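PDB 5JD6: MGS-MChE2 from Uncultured bacterium, which probably hydrolyses carboxylic esters, as an alpha/beta hydrolase-fold esterase recovered from the metagenome of lagoon sediments. Local coordinates for residues V23-L28 with G94-L99; K48-E53 with K74-F79; Y57-L62 with G67-Y72. All coordinates share one frame; numbering follows the deposited sequence.

Contact 1 (V23-L28 with G94-L99)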
loop_
_atom_site.group_PDB
_atom_site.type_symbol
_atom_site.label_atom_id
_atom_site.label_comp_id
_atom_site.label_asym_id
_atom_site.label_seq_id
_atom_site.Cartn_x
_atom_site.Cartn_y
_atom_site.Cartn_z
ATOM N N VAL A 23 8.708 -1.036 -1.880
ATOM C CA VAL A 23 8.182 0.139 -1.197
ATOM C C VAL A 23 6.779 -0.135 -0.667
ATOM O O VAL A 23 5.874 -0.489 -1.421
ATOM C CB VAL A 23 8.159 1.370 -2.121
ATOM C CG1 VAL A 23 7.599 2.575 -1.383
ATOM C CG2 VAL A 23 9.561 1.664 -2.639
ATOM N N ILE A 24 6.613 0.036 0.640
ATOM C CA ILE A 24 5.371 -0.306 1.320
ATOM C C ILE A 24 4.549 0.927 1.686
ATOM O O ILE A 24 5.052 1.851 2.322
ATOM C CB ILE A 24 5.655 -1.112 2.599
ATOM C CG1 ILE A 24 6.141 -2.517 2.244
ATOM C CG2 ILE A 24 4.417 -1.185 3.472
ATOM C CD1 ILE A 24 6.436 -3.380 3.451
ATOM N N LEU A 25 3.282 0.931 1.284
ATOM C CA LEU A 25 2.375 2.019 1.627
ATOM C C LEU A 25 1.281 1.547 2.579
ATOM O O LEU A 25 0.382 0.804 2.186
ATOM C CB LEU A 25 1.747 2.611 0.368
ATOM C CG LEU A 25 2.699 3.290 -0.613
ATOM C CD1 LEU A 25 1.930 3.803 -1.818
ATOM C CD2 LEU A 25 3.445 4.422 0.072
ATOM N N HIS A 26 1.364 1.982 3.832
ATOM C CA HIS A 26 0.354 1.641 4.825
ATOM C C HIS A 26 -0.801 2.639 4.769
ATOM O O HIS A 26 -0.698 3.683 4.125
ATOM C CB HIS A 26 0.966 1.607 6.227
ATOM C CG HIS A 26 1.355 2.956 6.750
ATOM N ND1 HIS A 26 0.762 3.521 7.856
ATOM C CD2 HIS A 26 2.272 3.849 6.313
ATOM C CE1 HIS A 26 1.301 4.708 8.082
ATOM N NE2 HIS A 26 2.219 4.930 7.161
ATOM N N GLY A 27 -1.900 2.317 5.445
ATOM C CA GLY A 27 -3.079 3.164 5.427
ATOM C C GLY A 27 -3.089 4.220 6.518
ATOM O O GLY A 27 -2.038 4.623 7.014
ATOM N N LEU A 28 -4.285 4.670 6.886
ATOM C CA LEU A 28 -4.449 5.673 7.934
ATOM C C LEU A 28 -4.318 5.052 9.321
ATOM O O LEU A 28 -3.669 5.613 10.203
ATOM C CB LEU A 28 -5.804 6.372 7.803
ATOM C CG LEU A 28 -6.044 7.193 6.534
ATOM C CD1 LEU A 28 -7.470 7.718 6.502
ATOM C CD2 LEU A 28 -5.048 8.338 6.443
ATOM N N GLY A 94 -2.927 1.012 -0.531
ATOM C CA GLY A 94 -3.131 0.297 -1.778
ATOM C C GLY A 94 -3.692 1.209 -2.851
ATOM O O GLY A 94 -3.335 1.099 -4.024
ATOM N N HIS A 95 -4.573 2.117 -2.441
ATOM C CA HIS A 95 -5.165 3.083 -3.359
ATOM C C HIS A 95 -4.099 4.051 -3.868
ATOM O O HIS A 95 -4.069 4.381 -5.055
ATOM C CB HIS A 95 -6.302 3.844 -2.673
ATOM C CG HIS A 95 -7.185 4.594 -3.619
ATOM N ND1 HIS A 95 -8.293 5.299 -3.198
ATOM C CD2 HIS A 95 -7.130 4.748 -4.963
ATOM C CE1 HIS A 95 -8.881 5.856 -4.244
ATOM N NE2 HIS A 95 -8.195 5.537 -5.325
ATOM N N ILE A 96 -3.226 4.497 -2.968
ATOM C CA ILE A 96 -2.108 5.356 -3.342
ATOM C C ILE A 96 -1.202 4.638 -4.332
ATOM O O ILE A 96 -0.765 5.217 -5.327
ATOM C CB ILE A 96 -1.266 5.782 -2.122
ATOM C CG1 ILE A 96 -2.155 6.330 -1.006
ATOM C CG2 ILE A 96 -0.215 6.804 -2.532
ATOM C CD1 ILE A 96 -2.950 7.544 -1.399
ATOM N N ALA A 97 -0.924 3.369 -4.043
ATOM C CA ALA A 97 -0.075 2.545 -4.895
ATOM C C ALA A 97 -0.694 2.369 -6.278
ATOM O O ALA A 97 -0.007 2.490 -7.292
ATOM C CB ALA A 97 0.170 1.193 -4.246
ATOM N N LEU A 98 -1.994 2.085 -6.306
ATOM C CA LEU A 98 -2.729 1.940 -7.560
ATOM C C LEU A 98 -2.639 3.199 -8.414
ATOM O O LEU A 98 -2.312 3.132 -9.598
ATOM C CB LEU A 98 -4.195 1.606 -7.283
ATOM C CG LEU A 98 -4.535 0.129 -7.094
ATOM C CD1 LEU A 98 -5.753 -0.028 -6.201
ATOM C CD2 LEU A 98 -4.768 -0.541 -8.440
ATOM N N LEU A 99 -2.930 4.345 -7.807
ATOM C CA LEU A 99 -2.901 5.612 -8.525
ATOM C C LEU A 99 -1.497 5.916 -9.030
ATOM O O LEU A 99 -1.325 6.434 -10.132
ATOM C CB LEU A 99 -3.402 6.750 -7.634
ATOM C CG LEU A 99 -3.527 8.111 -8.325
ATOM C CD1 LEU A 99 -4.338 7.993 -9.606
ATOM C CD2 LEU A 99 -4.153 9.131 -7.394
#

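Contact 2 (K48-E53 with K74-F79)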
loop_
_atom_site.group_PDB
_atom_site.type_symbol
_atom_site.label_atom_id
_atom_site.label_comp_id
_atom_site.label_asym_id
_atom_site.label_seq_id
_atom_site.Cartn_x
_atom_site.Cartn_y
_atom_site.Cartn_z
ATOM N N LYS A 48 14.905 -5.370 -0.696
ATOM C CA LYS A 48 15.060 -4.144 0.071
ATOM C C LYS A 48 13.687 -3.604 0.455
ATOM O O LYS A 48 12.913 -3.193 -0.406
ATOM C CB LYS A 48 15.839 -3.108 -0.736
ATOM C CG LYS A 48 16.444 -1.981 0.077
ATOM C CD LYS A 48 17.274 -1.083 -0.824
ATOM C CE LYS A 48 18.051 -0.054 -0.030
ATOM N NZ LYS A 48 18.796 0.882 -0.920
ATOM N N VAL A 49 13.382 -3.616 1.747
ATOM C CA VAL A 49 12.077 -3.163 2.213
ATOM C C VAL A 49 12.129 -1.717 2.695
ATOM O O VAL A 49 12.896 -1.376 3.595
ATOM C CB VAL A 49 11.541 -4.059 3.343
ATOM C CG1 VAL A 49 10.161 -3.590 3.780
ATOM C CG2 VAL A 49 11.490 -5.509 2.884
ATOM N N LEU A 50 11.308 -0.870 2.082
ATOM C CA LEU A 50 11.253 0.546 2.427
ATOM C C LEU A 50 9.834 0.944 2.806
ATOM O O LEU A 50 8.897 0.730 2.036
ATOM C CB LEU A 50 11.746 1.405 1.260
ATOM C CG LEU A 50 13.183 1.169 0.794
ATOM C CD1 LEU A 50 13.256 1.117 -0.723
ATOM C CD2 LEU A 50 14.098 2.254 1.330
ATOM N N ILE A 51 9.674 1.516 3.993
ATOM C CA ILE A 51 8.357 1.954 4.440
ATOM C C ILE A 51 8.352 3.449 4.734
ATOM O O ILE A 51 8.654 3.867 5.851
ATOM C CB ILE A 51 7.896 1.186 5.691
ATOM C CG1 ILE A 51 8.167 -0.310 5.529
ATOM C CG2 ILE A 51 6.421 1.439 5.955
ATOM C CD1 ILE A 51 7.662 -1.144 6.676
ATOM N N PRO A 52 8.013 4.261 3.721
ATOM C CA PRO A 52 7.971 5.720 3.862
ATOM C C PRO A 52 6.723 6.202 4.587
ATOM O O PRO A 52 5.650 5.620 4.421
ATOM C CB PRO A 52 7.974 6.204 2.413
ATOM C CG PRO A 52 7.292 5.113 1.668
ATOM C CD PRO A 52 7.697 3.831 2.349
ATOM N N GLU A 53 6.865 7.252 5.388
ATOM C CA GLU A 53 5.713 7.847 6.050
ATOM C C GLU A 53 5.136 8.973 5.211
ATOM O O GLU A 53 5.738 10.037 5.071
ATOM C CB GLU A 53 6.087 8.350 7.445
ATOM C CG GLU A 53 6.601 7.239 8.328
ATOM C CD GLU A 53 5.658 6.052 8.335
ATOM O OE1 GLU A 53 4.455 6.237 8.623
ATOM O OE2 GLU A 53 6.117 4.940 8.009
ATOM N N LYS A 74 6.138 9.082 -5.715
ATOM C CA LYS A 74 6.991 9.244 -6.886
ATOM C C LYS A 74 8.244 10.039 -6.535
ATOM O O LYS A 74 9.350 9.688 -6.945
ATOM C CB LYS A 74 6.222 9.935 -8.012
ATOM C CG LYS A 74 7.015 10.125 -9.293
ATOM C CD LYS A 74 7.480 8.795 -9.860
ATOM C CE LYS A 74 7.938 8.945 -11.303
ATOM N NZ LYS A 74 8.979 10.000 -11.454
ATOM N N GLU A 75 8.062 11.108 -5.765
ATOM C CA GLU A 75 9.181 11.934 -5.333
ATOM C C GLU A 75 10.142 11.136 -4.455
ATOM O O GLU A 75 11.352 11.355 -4.487
ATOM C CB GLU A 75 8.680 13.170 -4.583
ATOM C CG GLU A 75 9.774 14.167 -4.236
ATOM C CD GLU A 75 9.252 15.368 -3.471
ATOM O OE1 GLU A 75 8.051 15.377 -3.125
ATOM O OE2 GLU A 75 10.044 16.301 -3.217
ATOM N N PHE A 76 9.595 10.202 -3.679
ATOM C CA PHE A 76 10.406 9.365 -2.800
ATOM C C PHE A 76 11.256 8.378 -3.592
ATOM O O PHE A 76 12.446 8.219 -3.323
ATOM C CB PHE A 76 9.522 8.609 -1.805
ATOM C CG PHE A 76 10.279 7.642 -0.936
ATOM C CD1 PHE A 76 11.149 8.101 0.041
ATOM C CD2 PHE A 76 10.118 6.274 -1.094
ATOM C CE1 PHE A 76 11.848 7.215 0.843
ATOM C CE2 PHE A 76 10.814 5.382 -0.297
ATOM C CZ PHE A 76 11.679 5.853 0.674
ATOM N N VAL A 77 10.641 7.718 -4.568
ATOM C CA VAL A 77 11.352 6.754 -5.403
ATOM C C VAL A 77 12.423 7.450 -6.239
ATOM O O VAL A 77 13.543 6.951 -6.366
ATOM C CB VAL A 77 10.386 5.990 -6.332
ATOM C CG1 VAL A 77 11.154 5.022 -7.218
ATOM C CG2 VAL A 77 9.340 5.250 -5.513
ATOM N N ASP A 78 12.072 8.604 -6.800
ATOM C CA ASP A 78 13.022 9.404 -7.568
ATOM C C ASP A 78 14.196 9.836 -6.696
ATOM O O ASP A 78 15.349 9.769 -7.118
ATOM C CB ASP A 78 12.340 10.633 -8.174
ATOM C CG ASP A 78 11.319 10.272 -9.235
ATOM O OD1 ASP A 78 11.417 9.164 -9.805
ATOM O OD2 ASP A 78 10.421 11.099 -9.504
ATOM N N PHE A 79 13.889 10.278 -5.480
ATOM C CA PHE A 79 14.917 10.643 -4.512
ATOM C C PHE A 79 15.865 9.479 -4.250
ATOM O O PHE A 79 17.079 9.659 -4.155
ATOM C CB PHE A 79 14.282 11.102 -3.197
ATOM C CG PHE A 79 15.164 10.895 -2.002
ATOM C CD1 PHE A 79 16.317 11.641 -1.843
ATOM C CD2 PHE A 79 14.837 9.960 -1.032
ATOM C CE1 PHE A 79 17.138 11.446 -0.757
ATOM C CE2 PHE A 79 15.654 9.770 0.069
ATOM C CZ PHE A 79 16.804 10.519 0.208
#

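Contact 3 (Y57-L62 with G67-Y72)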
loop_
_atom_site.group_PDB
_atom_site.type_symbol
_atom_site.label_atom_id
_atom_site.label_comp_id
_atom_site.label_asym_id
_atom_site.label_seq_id
_atom_site.Cartn_x
_atom_site.Cartn_y
_atom_site.Cartn_z
ATOM N N TYR A 57 -1.589 13.887 7.025
ATOM C CA TYR A 57 -2.216 14.962 7.789
ATOM C C TYR A 57 -1.337 16.199 7.935
ATOM O O TYR A 57 -1.545 17.003 8.844
ATOM C CB TYR A 57 -2.601 14.467 9.183
ATOM C CG TYR A 57 -3.525 13.275 9.195
ATOM C CD1 TYR A 57 -4.813 13.363 8.681
ATOM C CD2 TYR A 57 -3.118 12.063 9.738
ATOM C CE1 TYR A 57 -5.666 12.276 8.700
ATOM C CE2 TYR A 57 -3.964 10.970 9.760
ATOM C CZ TYR A 57 -5.236 11.082 9.239
ATOM O OH TYR A 57 -6.085 9.999 9.257
ATOM N N SER A 58 -0.362 16.357 7.048
ATOM C CA SER A 58 0.554 17.484 7.154
ATOM C C SER A 58 0.540 18.417 5.932
ATOM O O SER A 58 1.163 19.477 5.976
ATOM C CB SER A 58 1.978 16.977 7.394
ATOM O OG SER A 58 2.538 16.463 6.202
ATOM N N MET A 59 -0.131 17.975 4.891
ATOM C CA MET A 59 -0.075 18.543 3.574
ATOM C C MET A 59 -0.807 19.819 3.377
ATOM O O MET A 59 -1.755 19.928 2.624
ATOM C CB MET A 59 -0.615 17.499 2.576
ATOM C CG MET A 59 0.409 16.577 1.976
ATOM S SD MET A 59 1.850 17.526 1.602
ATOM C CE MET A 59 1.727 17.733 -0.150
ATOM N N SER A 60 -0.381 20.818 4.101
ATOM C CA SER A 60 -0.973 22.120 3.952
ATOM C C SER A 60 -2.342 21.953 4.480
ATOM O O SER A 60 -2.758 20.859 4.860
ATOM C CB SER A 60 -1.031 22.526 2.469
ATOM O OG SER A 60 -2.287 23.046 2.041
ATOM N N LEU A 61 -3.058 23.067 4.482
ATOM C CA LEU A 61 -4.422 23.043 4.917
ATOM C C LEU A 61 -5.188 22.238 3.866
ATOM O O LEU A 61 -6.037 21.428 4.207
ATOM C CB LEU A 61 -4.960 24.468 5.086
ATOM C CG LEU A 61 -4.754 25.137 6.446
ATOM C CD1 LEU A 61 -6.063 25.635 7.047
ATOM C CD2 LEU A 61 -3.983 24.284 7.441
ATOM N N LEU A 62 -4.887 22.471 2.589
ATOM C CA LEU A 62 -5.601 21.746 1.566
ATOM C C LEU A 62 -5.077 21.360 0.186
ATOM O O LEU A 62 -5.645 21.673 -0.851
ATOM C CB LEU A 62 -7.056 22.177 1.532
ATOM C CG LEU A 62 -8.024 21.259 2.289
ATOM C CD1 LEU A 62 -7.481 19.853 2.525
ATOM C CD2 LEU A 62 -8.616 21.854 3.553
ATOM N N GLY A 67 -4.038 12.003 -5.070
ATOM C CA GLY A 67 -3.102 12.379 -6.114
ATOM C C GLY A 67 -1.813 12.956 -5.563
ATOM O O GLY A 67 -0.732 12.702 -6.094
ATOM N N THR A 68 -1.929 13.734 -4.490
ATOM C CA THR A 68 -0.767 14.329 -3.837
ATOM C C THR A 68 0.121 13.264 -3.200
ATOM O O THR A 68 1.346 13.306 -3.320
ATOM C CB THR A 68 -1.190 15.344 -2.760
ATOM O OG1 THR A 68 -1.809 16.477 -3.385
ATOM C CG2 THR A 68 0.016 15.816 -1.963
ATOM N N PHE A 69 -0.506 12.307 -2.523
ATOM C CA PHE A 69 0.224 11.225 -1.874
ATOM C C PHE A 69 0.950 10.368 -2.907
ATOM O O PHE A 69 2.075 9.923 -2.677
ATOM C CB PHE A 69 -0.724 10.364 -1.040
ATOM C CG PHE A 69 -1.487 11.135 0.001
ATOM C CD1 PHE A 69 -0.899 12.204 0.659
ATOM C CD2 PHE A 69 -2.793 10.796 0.315
ATOM C CE1 PHE A 69 -1.599 12.917 1.615
ATOM C CE2 PHE A 69 -3.498 11.506 1.270
ATOM C CZ PHE A 69 -2.899 12.568 1.921
ATOM N N ALA A 70 0.300 10.147 -4.045
ATOM C CA ALA A 70 0.895 9.386 -5.138
ATOM C C ALA A 70 2.136 10.085 -5.681
ATOM O O ALA A 70 3.162 9.449 -5.920
ATOM C CB ALA A 70 -0.121 9.170 -6.251
ATOM N N ARG A 71 2.037 11.397 -5.874
ATOM C CA ARG A 71 3.169 12.185 -6.351
ATOM C C ARG A 71 4.274 12.254 -5.299
ATOM O O ARG A 71 5.454 12.360 -5.634
ATOM C CB ARG A 71 2.719 13.594 -6.747
ATOM C CG ARG A 71 1.992 13.653 -8.083
ATOM C CD ARG A 71 1.702 15.087 -8.503
ATOM N NE ARG A 71 0.635 15.686 -7.708
ATOM C CZ ARG A 71 -0.656 15.612 -8.016
ATOM N NH1 ARG A 71 -1.043 14.962 -9.106
ATOM N NH2 ARG A 71 -1.560 16.185 -7.235
ATOM N N TYR A 72 3.888 12.194 -4.029
ATOM C CA TYR A 72 4.857 12.154 -2.942
ATOM C C TYR A 72 5.644 10.852 -3.003
ATOM O O TYR A 72 6.857 10.838 -2.790
ATOM C CB TYR A 72 4.160 12.294 -1.586
ATOM C CG TYR A 72 5.106 12.379 -0.407
ATOM C CD1 TYR A 72 5.527 13.611 0.080
ATOM C CD2 TYR A 72 5.572 11.231 0.223
ATOM C CE1 TYR A 72 6.387 13.697 1.160
ATOM C CE2 TYR A 72 6.434 11.308 1.303
ATOM C CZ TYR A 72 6.837 12.542 1.768
ATOM O OH TYR A 72 7.694 12.624 2.841
#

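Contact 1 (V23-L28 with G94-L99)
A small, buried strand-to-helix contact, made mainly by apolar side chains and with its centre about 3 Å from the centre of the chain, brings Leu25 of strand 20-25 against the first turns of helix 92-103. The short axes of 23-25 and 94-99 approach to 8.5 Å, with 127° between their N-to-C directions, and a single leucine spans most of that gap. One methyl does the touching: Leu25 CD1 lies 3.6 Å from the backbone Ala97 N, lodging where two successive helix residues meet. On one of them it finds Ile96 CG2, 3.8 Å from Leu25 CD1, and on the other the methyl of Ala97. Leu25 and Ile96 stand at about a right angle. Ile96 offers its CG2 branch, while its CG1 arm leads away. The backbones come nearest at Gly94, whose CA is 6.7 Å from Leu25 CA. Leu73 and Phe69 of helix 66-80 continue the packing, touching Leu25 and Ile96 respectively. Gly94 directly follows Gly89, Ser91 and Gly93, which fit a GxSxG nucleophile elbow, so this is probably the packing of the post-elbow helix on the central sheet characteristic of the alpha/beta hydrolase fold.

Contact 2 (K48-E53 with K74-F79)
Pro52 lies over the face of the Phe76 ring, and this CH-pi contact carries most of the meeting between strand 47-52 and helix 66-80. Pro52 CB stands 4.0 Å from the centroid of the Phe76 ring and only 9° off its normal, practically above the middle of the six carbons. The proline CG leans toward one side of the ring, with Pro52 CG 4.0 Å from Phe76 CE2. Leu50, two residues earlier on the same face of the strand, comes to the ring from its edge, with Leu50 CB 4.4 Å from Phe76 CE2. Phe76 thus meets the strand in two ways at once, by face and by rim. Its ring extends from the helix to the sheet because CG is anti to the backbone N (chi1 175°), which carries it across a gap of 8.0 Å between Pro52 CA and Phe76 CA. Here the helix covers one side of the sheet, as the connecting helices of an alpha/beta hydrolase do. Were the ring cut back to an alanine here, Pro52 would probably lose the surface it lies on and Leu50 its neighbour at the edge. Farther out, Tyr13 and Phe11 meet Phe76 edge-to-face and extend the aromatic cluster to strand 11-16. On the helix itself Lys74 and Asp78, one turn apart, form a salt bridge, with Lys74 NZ 2.7 Å from Asp78 OD2 on that oxygen's syn lone pair. Lys74 also makes a cation-pi contact with Phe104, while Glu75 pairs with Lys10.

Contact 3 (Y57-L62 with G67-Y72)
Met59 and Thr68 mark the nearest backbone approach, 8.6 Å between Met59 CA and Thr68 CA, where the irregular loop 57-62 turns tightly in an inverse gamma turn centred on Met59, with Ser60 N bonded to Ser58 O at 2.8 Å. The loop belongs to the connection that leaves strand 47-52 and leads into helix 66-80, so here the chain folds back on the very helix it is about to enter. Met59 is the residue that crosses to the helix. Its CG lies beside the threonine methyl, with Met59 CG 4.0 Å from Thr68 CG2; the terminal methyl of the methionine is modelled too close to the same threonine carbon for its position to be trusted. Thr68 turns CG2 to the methionine, while its hydroxyl is engaged with Lys63 O and Ser65 OG, just before the segment. Phe69 adds a second, looser touch. Met59 and Phe69 run past each other in opposite directions, and Met59 CG comes to the edge of the ring, near its plane, 4.2 Å from Phe69 CE1. The same phenylalanine packs on Ile175 of helix 169-181, so Met59 sits beside a ring shared with another part of the fold. Past the methionine the loop makes an ST turn: Ser60 OG accepts from Leu62 N at 2.7 Å, with a bent angle of 135° at the hydrogen. Tyr57 O, at the start of the loop, is hydrogen-bonded to Lys171 NZ of helix 169-181. The chemistry at Met59 itself is apolar, a methionine against a methyl and a ring edge, and implies that here the loop rests on helix 66-80 by van der Waals contact.

After two N-terminal strands, 4-8 and 11-16, the chain enters strand 20-25, whose end opens the widest loop, closed by contact 1 at helix 92-103. Within it strand 47-52 starts a smaller loop that contact 2 closes at helix 66-80, and within that lies the shortest, where contact 3 folds residues 57-62 back on the same helix. The three therefore nest and none cross. Strands 20-25 and 47-52 are parallel neighbours, joined by a probable Ile24 N to Leu50 O hydrogen bond, which ties contacts 1 and 2 through the sheet. Contacts 1 and 3 meet where Leu99 packs on Gly67 and Leu28 lies against Tyr57.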